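Gene 2 protein (Enterobacteria phage Sf6, PDB 5C12) is the large terminase subunit of the phage DNA-packaging motor, whose nuclease domain, the part modelled here, binds magnesium and probably cuts concatemeric viral DNA. Local coordinates at residues Ala177-Leu182 and Asp197-Asp202; Gly45-Ala50 and Ser65-Val70. The protein carries 1 engineered substitution. All blocks are in the same frame, centred on the assembly; numbering follows the deposited sequence.

Interaction 1: Ala177-Leu182 and Asp197-Asp202; sequences ADRLYL and DMLSFD
The carbonyl oxygen of Met198 receives NH1 of Arg179 at 2.9 Å, in a bond that lies in the guanidinium plane and runs nearly along the C=O axis, with 160° at the hydrogen. Ser69 OG, hydrogen-bonded to Pro195 O, lies within weak hydrogen-bonding range of both atoms. Arg179 reaches the carbonyl with its chain extended from CG to NE, laid across the Asp197-Met198 backbone: CG packs 3.4 Å from Asp197 O, and the helix backbone adds a CA-H...O contact from Arg179 CA to the same oxygen at 3.3 Å. Beyond it, CB of Arg179 meets CB of Leu199 at 3.9 Å. Leu180, the next residue along the helix, starts out pointing away from the strand; chi1 of -68° sets CG anti to its carbonyl carbon, and the second torsion (168°) turns CD2 to within 3.7 Å of CE2 of Phe201, the side chains crossing at about a right angle. At the other end Leu182 CD2 rests against CB of Asp197, 3.6 Å away. The contact thus packs helix 168-189 against the outermost strand 200-201 and the turn leading into it. Helix 26-32 closes over Leu180 and Phe201 through Leu29 and Ala32, Phe215 meets the Phe201 ring edge-to-face, and Val71 of strand 70-77 lies against Leu199 and Phe201.

Interaction 2: Gly45-Ala50 and Ser65-Val70; sequences GAVVSA and SRHGSV
Over one face of the Arg66 guanidinium lies CG2 of Val48, 4.1 Å above the plane and displaced toward the rim, while Gly68 O sits at the edge, nearly in plane. The His67 ring meets backbone at its edge, where CD2 comes within 3.2 Å of Gly45 O. These groups belong to an antiparallel beta hairpin, strands 47-52 and 61-67, the first two strands of the RNase H-like sheet of the nuclease domain. Within 45-50 and 65-70, Val48 and Arg66 are the hydrogen-bonded pair, joined by Val48 N to Arg66 O and Arg66 N to Val48 O; Val47-His67 and Ser49-Ser65 are the flanking non-hydrogen-bonded pairs, and Ala50 with Ala64 carries the ladder on. Beyond Val47-His67, Gly68 N donates to Ala46 O, almost straight at 176°. Gly68, with positive phi, begins the corner of a type II' turn from His67 to Val70. Arg66 CG lies between backbone N and carbonyl carbon (chi1 66°), and the chain runs extended to NE alongside Val48. From there NH1 gives a 2.8 Å hydrogen bond to Gly68 O from above the carbonyl plane, and NE is taken by Cys257 O. On the opposite face, CG2 of Val47 comes 4.1 Å from CB of His67, the side chains crossing at about a right angle, and its CG1 lies 3.6 Å from Ser65 OG. Strand 47-52 continues to Asp52, a magnesium ligand about 11 Å from Ser49 between side chains. Ser49 OG is hydrogen-bonded to Tyr63 OH and meets Ser65 OG at 2.9 Å, a hydroxyl pair in which either may donate.

Overall arrangement
From the N terminus, the chain first enters interaction 2, where strand 47-52 pairs with the returning strand 61-67, closing the eight-residue loop between them. The tight turn after it starts strand 70-77. Much later, the chain runs out the last seven residues of helix 168-189 and a loop before 197-202 folds back against the helix in interaction 1. The two closures are therefore in series, neither nested nor crossed, yet their centres lie about 13 Å apart and they touch at the turn: Ser200 N probably donates to Ser69 O. Through the turn at Ser69 and strand 70-77, they join the central hairpin to the edge strand and its covering helix.

Interaction 1: Ala177-Leu182 and Asp197-Asp202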
ATOM      1  N   ALA A 177       4.775   7.237  -2.130  1.00 10.92           N
ATOM      2  CA  ALA A 177       4.819   8.621  -2.546  1.00 12.15           C
ATOM      3  C   ALA A 177       5.978   8.873  -3.503  1.00 14.11           C
ATOM      4  O   ALA A 177       5.820   9.590  -4.494  1.00 14.41           O
ATOM      5  CB  ALA A 177       4.882   9.538  -1.356  1.00 14.69           C
ATOM      6  N   ASP A 178       7.145   8.304  -3.222  1.00 13.14           N
ATOM      7  CA  ASP A 178       8.299   8.464  -4.099  1.00 12.53           C
ATOM      8  C   ASP A 178       8.046   7.853  -5.477  1.00 13.14           C
ATOM      9  O   ASP A 178       8.361   8.484  -6.497  1.00 13.61           O
ATOM     10  CB  ASP A 178       9.551   7.838  -3.476  1.00 12.51           C
ATOM     11  CG  ASP A 178      10.081   8.601  -2.287  1.00 19.89           C
ATOM     12  OD1 ASP A 178       9.597   9.702  -1.980  1.00 22.39           O
ATOM     13  OD2 ASP A 178      11.035   8.067  -1.649  1.00 22.98           O
ATOM     14  N   ARG A 179       7.463   6.660  -5.529  1.00 10.78           N
ATOM     15  CA  ARG A 179       7.120   6.052  -6.816  1.00 11.82           C
ATOM     16  C   ARG A 179       6.181   6.958  -7.595  1.00 11.55           C
ATOM     17  O   ARG A 179       6.366   7.189  -8.793  1.00 12.69           O
ATOM     18  CB  ARG A 179       6.447   4.694  -6.658  1.00 11.37           C
ATOM     19  CG  ARG A 179       7.371   3.567  -6.266  1.00 14.12           C
ATOM     20  CD  ARG A 179       6.509   2.311  -6.263  1.00 14.98           C
ATOM     21  NE  ARG A 179       7.231   1.135  -5.820  1.00 15.86           N
ATOM     22  CZ  ARG A 179       7.662   0.158  -6.604  1.00 16.27           C
ATOM     23  NH1 ARG A 179       7.457   0.136  -7.916  1.00 16.47           N
ATOM     24  NH2 ARG A 179       8.280  -0.862  -6.045  1.00 14.88           N
ATOM     25  N   LEU A 180       5.162   7.467  -6.922  1.00 12.24           N
ATOM     26  CA  LEU A 180       4.172   8.313  -7.593  1.00 12.29           C
ATOM     27  C   LEU A 180       4.774   9.619  -8.115  1.00 13.57           C
ATOM     28  O   LEU A 180       4.495  10.038  -9.237  1.00 13.72           O
ATOM     29  CB  LEU A 180       3.024   8.613  -6.650  1.00 11.96           C
ATOM     30  CG  LEU A 180       2.194   7.376  -6.333  1.00 11.03           C
ATOM     31  CD1 LEU A 180       1.257   7.668  -5.155  1.00 12.58           C
ATOM     32  CD2 LEU A 180       1.397   6.881  -7.562  1.00 14.76           C
ATOM     33  N   TYR A 181       5.612  10.258  -7.310  1.00 11.02           N
ATOM     34  CA  TYR A 181       6.245  11.500  -7.735  1.00 13.71           C
ATOM     35  C   TYR A 181       7.158  11.283  -8.938  1.00 14.56           C
ATOM     36  O   TYR A 181       7.138  12.050  -9.889  1.00 14.90           O
ATOM     37  CB  TYR A 181       7.046  12.120  -6.590  1.00 15.47           C
ATOM     38  CG  TYR A 181       7.801  13.356  -6.985  1.00 17.31           C
ATOM     39  CD1 TYR A 181       7.136  14.526  -7.232  1.00 20.87           C
ATOM     40  CD2 TYR A 181       9.177  13.334  -7.118  1.00 19.51           C
ATOM     41  CE1 TYR A 181       7.821  15.667  -7.595  1.00 20.56           C
ATOM     42  CE2 TYR A 181       9.871  14.468  -7.482  1.00 24.42           C
ATOM     43  CZ  TYR A 181       9.184  15.618  -7.708  1.00 21.49           C
ATOM     44  OH  TYR A 181       9.847  16.777  -8.081  1.00 30.07           O
ATOM     45  N   LEU A 182       7.968  10.239  -8.902  1.00 14.05           N
ATOM     46  CA  LEU A 182       8.843   9.938 -10.026  1.00 13.95           C
ATOM     47  C   LEU A 182       7.998   9.673 -11.298  1.00 15.33           C
ATOM     48  O   LEU A 182       8.370  10.062 -12.413  1.00 13.55           O
ATOM     49  CB  LEU A 182       9.745   8.751  -9.692  1.00 16.63           C
ATOM     50  CG  LEU A 182      11.084   8.623 -10.384  1.00 36.52           C
ATOM     51  CD1 LEU A 182      11.977   9.818 -10.036  1.00 27.05           C
ATOM     52  CD2 LEU A 182      11.723   7.306  -9.957  1.00 38.10           C
ATOM     53  N   ASP A 197      10.967   1.851 -10.539  1.00 13.86           N
ATOM     54  CA  ASP A 197      10.883   2.858  -9.496  1.00 13.74           C
ATOM     55  C   ASP A 197       9.574   3.689  -9.594  1.00 11.77           C
ATOM     56  O   ASP A 197       9.368   4.606  -8.815  1.00 16.72           O
ATOM     57  CB  ASP A 197      12.087   3.792  -9.602  1.00 17.05           C
ATOM     58  CG  ASP A 197      13.412   3.070  -9.407  1.00 21.51           C
ATOM     59  OD1 ASP A 197      13.415   2.121  -8.599  1.00 24.18           O
ATOM     60  OD2 ASP A 197      14.418   3.457 -10.045  1.00 24.70           O
ATOM     61  N   MET A 198       8.725   3.352 -10.549  1.00 12.25           N
ATOM     62  CA  MET A 198       7.467   4.082 -10.766  1.00 13.25           C
ATOM     63  C   MET A 198       6.278   3.275 -10.244  1.00 11.58           C
ATOM     64  O   MET A 198       6.454   2.182  -9.687  1.00 12.13           O
ATOM     65  CB  MET A 198       7.292   4.372 -12.252  1.00 13.78           C
ATOM     66  CG  MET A 198       8.266   5.428 -12.752  1.00 13.22           C
ATOM     67  SD  MET A 198       7.910   6.161 -14.363  1.00 19.18           S
ATOM     68  CE  MET A 198       8.493   4.907 -15.475  1.00 23.42           C
ATOM     69  N   LEU A 199       5.062   3.795 -10.422  1.00 11.57           N
ATOM     70  CA  LEU A 199       3.851   3.057 -10.101  1.00 12.62           C
ATOM     71  C   LEU A 199       2.768   3.545 -11.046  1.00 13.82           C
ATOM     72  O   LEU A 199       2.561   4.749 -11.182  1.00 13.63           O
ATOM     73  CB  LEU A 199       3.421   3.273  -8.656  1.00 11.84           C
ATOM     74  CG  LEU A 199       2.399   2.221  -8.219  1.00 14.24           C
ATOM     75  CD1 LEU A 199       3.029   0.840  -8.109  1.00 12.62           C
ATOM     76  CD2 LEU A 199       1.755   2.647  -6.899  1.00 16.05           C
ATOM     77  N   SER A 200       2.164   2.613 -11.763  1.00 11.57           N
ATOM     78  CA  SER A 200       1.058   2.874 -12.667  1.00 12.02           C
ATOM     79  C   SER A 200      -0.221   2.265 -12.140  1.00 13.15           C
ATOM     80  O   SER A 200      -0.227   1.144 -11.627  1.00 12.99           O
ATOM     81  CB  SER A 200       1.367   2.304 -14.047  1.00 12.44           C
ATOM     82  OG  SER A 200       0.323   2.604 -14.968  1.00 14.38           O
ATOM     83  N   PHE A 201      -1.336   2.982 -12.275  1.00 12.78           N
ATOM     84  CA  PHE A 201      -2.633   2.388 -12.013  1.00 13.25           C
ATOM     85  C   PHE A 201      -3.297   1.909 -13.305  1.00 12.24           C
ATOM     86  O   PHE A 201      -3.572   2.688 -14.191  1.00 13.05           O
ATOM     87  CB  PHE A 201      -3.552   3.370 -11.279  1.00 11.00           C
ATOM     88  CG  PHE A 201      -2.991   3.834  -9.972  1.00 11.63           C
ATOM     89  CD1 PHE A 201      -3.059   3.018  -8.861  1.00 11.89           C
ATOM     90  CD2 PHE A 201      -2.393   5.082  -9.866  1.00 12.99           C
ATOM     91  CE1 PHE A 201      -2.509   3.434  -7.656  1.00 12.11           C
ATOM     92  CE2 PHE A 201      -1.842   5.493  -8.678  1.00 13.98           C
ATOM     93  CZ  PHE A 201      -1.916   4.676  -7.566  1.00 13.57           C
ATOM     94  N   ASP A 202      -3.533   0.621 -13.427  1.00 12.32           N
ATOM     95  CA  ASP A 202      -4.232   0.098 -14.598  1.00 12.19           C
ATOM     96  C   ASP A 202      -5.723   0.393 -14.447  1.00 16.14           C
ATOM     97  O   ASP A 202      -6.457  -0.359 -13.806  1.00 14.68           O
ATOM     98  CB  ASP A 202      -3.953  -1.388 -14.735  1.00 14.65           C
ATOM     99  CG  ASP A 202      -4.484  -1.972 -16.028  1.00 19.86           C
ATOM    100  OD1 ASP A 202      -5.468  -1.446 -16.582  1.00 18.95           O
ATOM    101  OD2 ASP A 202      -3.922  -2.988 -16.474  1.00 22.24           O
TER

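Interaction 2: Gly45-Ala50 and Ser65-Val70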
ATOM      1  N   GLY A  45       7.592  -8.398 -12.861  1.00 16.78           N
ATOM      2  CA  GLY A  45       8.010  -8.638 -11.493  1.00 15.27           C
ATOM      3  C   GLY A  45       7.036  -9.557 -10.797  1.00 15.21           C
ATOM      4  O   GLY A  45       6.228 -10.237 -11.439  1.00 14.98           O
ATOM      5  N   ALA A  46       7.167  -9.641  -9.478  1.00 14.80           N
ATOM      6  CA  ALA A  46       6.264 -10.466  -8.701  1.00 14.73           C
ATOM      7  C   ALA A  46       4.874  -9.837  -8.621  1.00 12.74           C
ATOM      8  O   ALA A  46       4.699  -8.616  -8.845  1.00 12.42           O
ATOM      9  CB  ALA A  46       6.826 -10.668  -7.306  1.00 15.33           C
ATOM     10  N   VAL A  47       3.885 -10.661  -8.302  1.00 12.16           N
ATOM     11  CA  VAL A  47       2.580 -10.154  -7.945  1.00 12.33           C
ATOM     12  C   VAL A  47       2.515 -10.078  -6.427  1.00 12.20           C
ATOM     13  O   VAL A  47       2.760 -11.070  -5.741  1.00 12.30           O
ATOM     14  CB  VAL A  47       1.443 -11.004  -8.513  1.00 14.27           C
ATOM     15  CG1 VAL A  47       0.099 -10.498  -8.003  1.00 13.68           C
ATOM     16  CG2 VAL A  47       1.480 -10.970 -10.039  1.00 17.02           C
ATOM     17  N   VAL A  48       2.231  -8.884  -5.918  1.00 10.32           N
ATOM     18  CA  VAL A  48       2.151  -8.591  -4.501  1.00 10.76           C
ATOM     19  C   VAL A  48       0.769  -8.082  -4.149  1.00 12.27           C
ATOM     20  O   VAL A  48       0.276  -7.131  -4.753  1.00 13.12           O
ATOM     21  CB  VAL A  48       3.199  -7.541  -4.052  1.00 13.15           C
ATOM     22  CG1 VAL A  48       3.206  -7.410  -2.521  1.00 13.94           C
ATOM     23  CG2 VAL A  48       4.594  -7.891  -4.555  1.00 14.93           C
ATOM     24  N   SER A  49       0.161  -8.689  -3.143  1.00  9.29           N
ATOM     25  CA  SER A  49      -1.190  -8.361  -2.707  1.00  8.66           C
ATOM     26  C   SER A  49      -1.159  -8.074  -1.228  1.00 10.51           C
ATOM     27  O   SER A  49      -0.341  -8.647  -0.494  1.00 10.50           O
ATOM     28  CB  SER A  49      -2.144  -9.536  -2.937  1.00 11.73           C
ATOM     29  OG  SER A  49      -2.321  -9.836  -4.307  1.00 14.91           O
ATOM     30  N   ALA A  50      -2.033  -7.203  -0.760  1.00  9.87           N
ATOM     31  CA  ALA A  50      -2.097  -6.898   0.654  1.00 10.01           C
ATOM     32  C   ALA A  50      -3.510  -6.581   1.092  1.00 11.49           C
ATOM     33  O   ALA A  50      -4.354  -6.140   0.305  1.00 11.30           O
ATOM     34  CB  ALA A  50      -1.133  -5.746   1.032  1.00 10.17           C
ATOM     35  N   SER A  65      -3.577  -5.119  -5.144  1.00 10.64           N
ATOM     36  CA  SER A  65      -2.610  -6.008  -5.752  1.00 12.08           C
ATOM     37  C   SER A  65      -1.907  -5.316  -6.896  1.00 10.25           C
ATOM     38  O   SER A  65      -2.520  -4.527  -7.623  1.00 12.34           O
ATOM     39  CB  SER A  65      -3.292  -7.272  -6.264  1.00 13.70           C
ATOM     40  OG  SER A  65      -2.340  -8.199  -6.738  1.00 16.85           O
ATOM     41  N   ARG A  66      -0.627  -5.628  -7.060  1.00 10.08           N
ATOM     42  CA  ARG A  66       0.132  -5.135  -8.199  1.00 10.33           C
ATOM     43  C   ARG A  66       0.954  -6.243  -8.808  1.00 12.78           C
ATOM     44  O   ARG A  66       1.349  -7.203  -8.123  1.00 11.77           O
ATOM     45  CB  ARG A  66       1.050  -4.002  -7.751  1.00 10.71           C
ATOM     46  CG  ARG A  66       2.166  -4.393  -6.800  1.00  9.93           C
ATOM     47  CD  ARG A  66       2.930  -3.191  -6.287  1.00 10.67           C
ATOM     48  NE  ARG A  66       3.933  -3.531  -5.273  1.00 11.70           N
ATOM     49  CZ  ARG A  66       5.225  -3.720  -5.493  1.00 12.43           C
ATOM     50  NH1 ARG A  66       5.748  -3.626  -6.714  1.00 13.55           N
ATOM     51  NH2 ARG A  66       6.026  -3.976  -4.472  1.00 12.68           N
ATOM     52  N   HIS A  67       1.248  -6.096 -10.085  1.00 11.86           N
ATOM     53  CA  HIS A  67       2.186  -6.933 -10.795  1.00 12.01           C
ATOM     54  C   HIS A  67       3.351  -6.011 -11.082  1.00 12.13           C
ATOM     55  O   HIS A  67       3.231  -5.092 -11.888  1.00 11.14           O
ATOM     56  CB  HIS A  67       1.557  -7.472 -12.082  1.00 13.17           C
ATOM     57  CG  HIS A  67       2.496  -8.267 -12.929  1.00 13.43           C
ATOM     58  ND1 HIS A  67       2.179  -8.679 -14.209  1.00 18.70           N
ATOM     59  CD2 HIS A  67       3.749  -8.720 -12.689  1.00 15.00           C
ATOM     60  CE1 HIS A  67       3.195  -9.349 -14.720  1.00 22.19           C
ATOM     61  NE2 HIS A  67       4.156  -9.396 -13.816  1.00 20.46           N
ATOM     62  N   GLY A  68       4.483  -6.214 -10.410  1.00 12.69           N
ATOM     63  CA  GLY A  68       5.556  -5.249 -10.510  1.00 15.17           C
ATOM     64  C   GLY A  68       5.055  -3.857 -10.191  1.00 10.55           C
ATOM     65  O   GLY A  68       4.412  -3.608  -9.182  1.00 11.92           O
ATOM     66  N   SER A  69       5.335  -2.919 -11.096  1.00  9.28           N
ATOM     67  CA  SER A  69       4.992  -1.535 -10.871  1.00 11.43           C
ATOM     68  C   SER A  69       3.602  -1.153 -11.395  1.00 12.25           C
ATOM     69  O   SER A  69       3.299   0.032 -11.485  1.00 13.75           O
ATOM     70  CB  SER A  69       6.058  -0.635 -11.524  1.00 13.66           C
ATOM     71  OG  SER A  69       7.333  -0.883 -10.908  1.00 15.96           O
ATOM     72  N   VAL A  70       2.778  -2.129 -11.758  1.00 10.59           N
ATOM     73  CA  VAL A  70       1.429  -1.823 -12.265  1.00 10.09           C
ATOM     74  C   VAL A  70       0.383  -2.353 -11.297  1.00 12.09           C
ATOM     75  O   VAL A  70       0.287  -3.560 -11.090  1.00 11.93           O
ATOM     76  CB  VAL A  70       1.185  -2.413 -13.663  1.00 12.36           C
ATOM     77  CG1 VAL A  70      -0.219  -2.028 -14.151  1.00 13.67           C
ATOM     78  CG2 VAL A  70       2.234  -1.896 -14.651  1.00 11.85           C
TER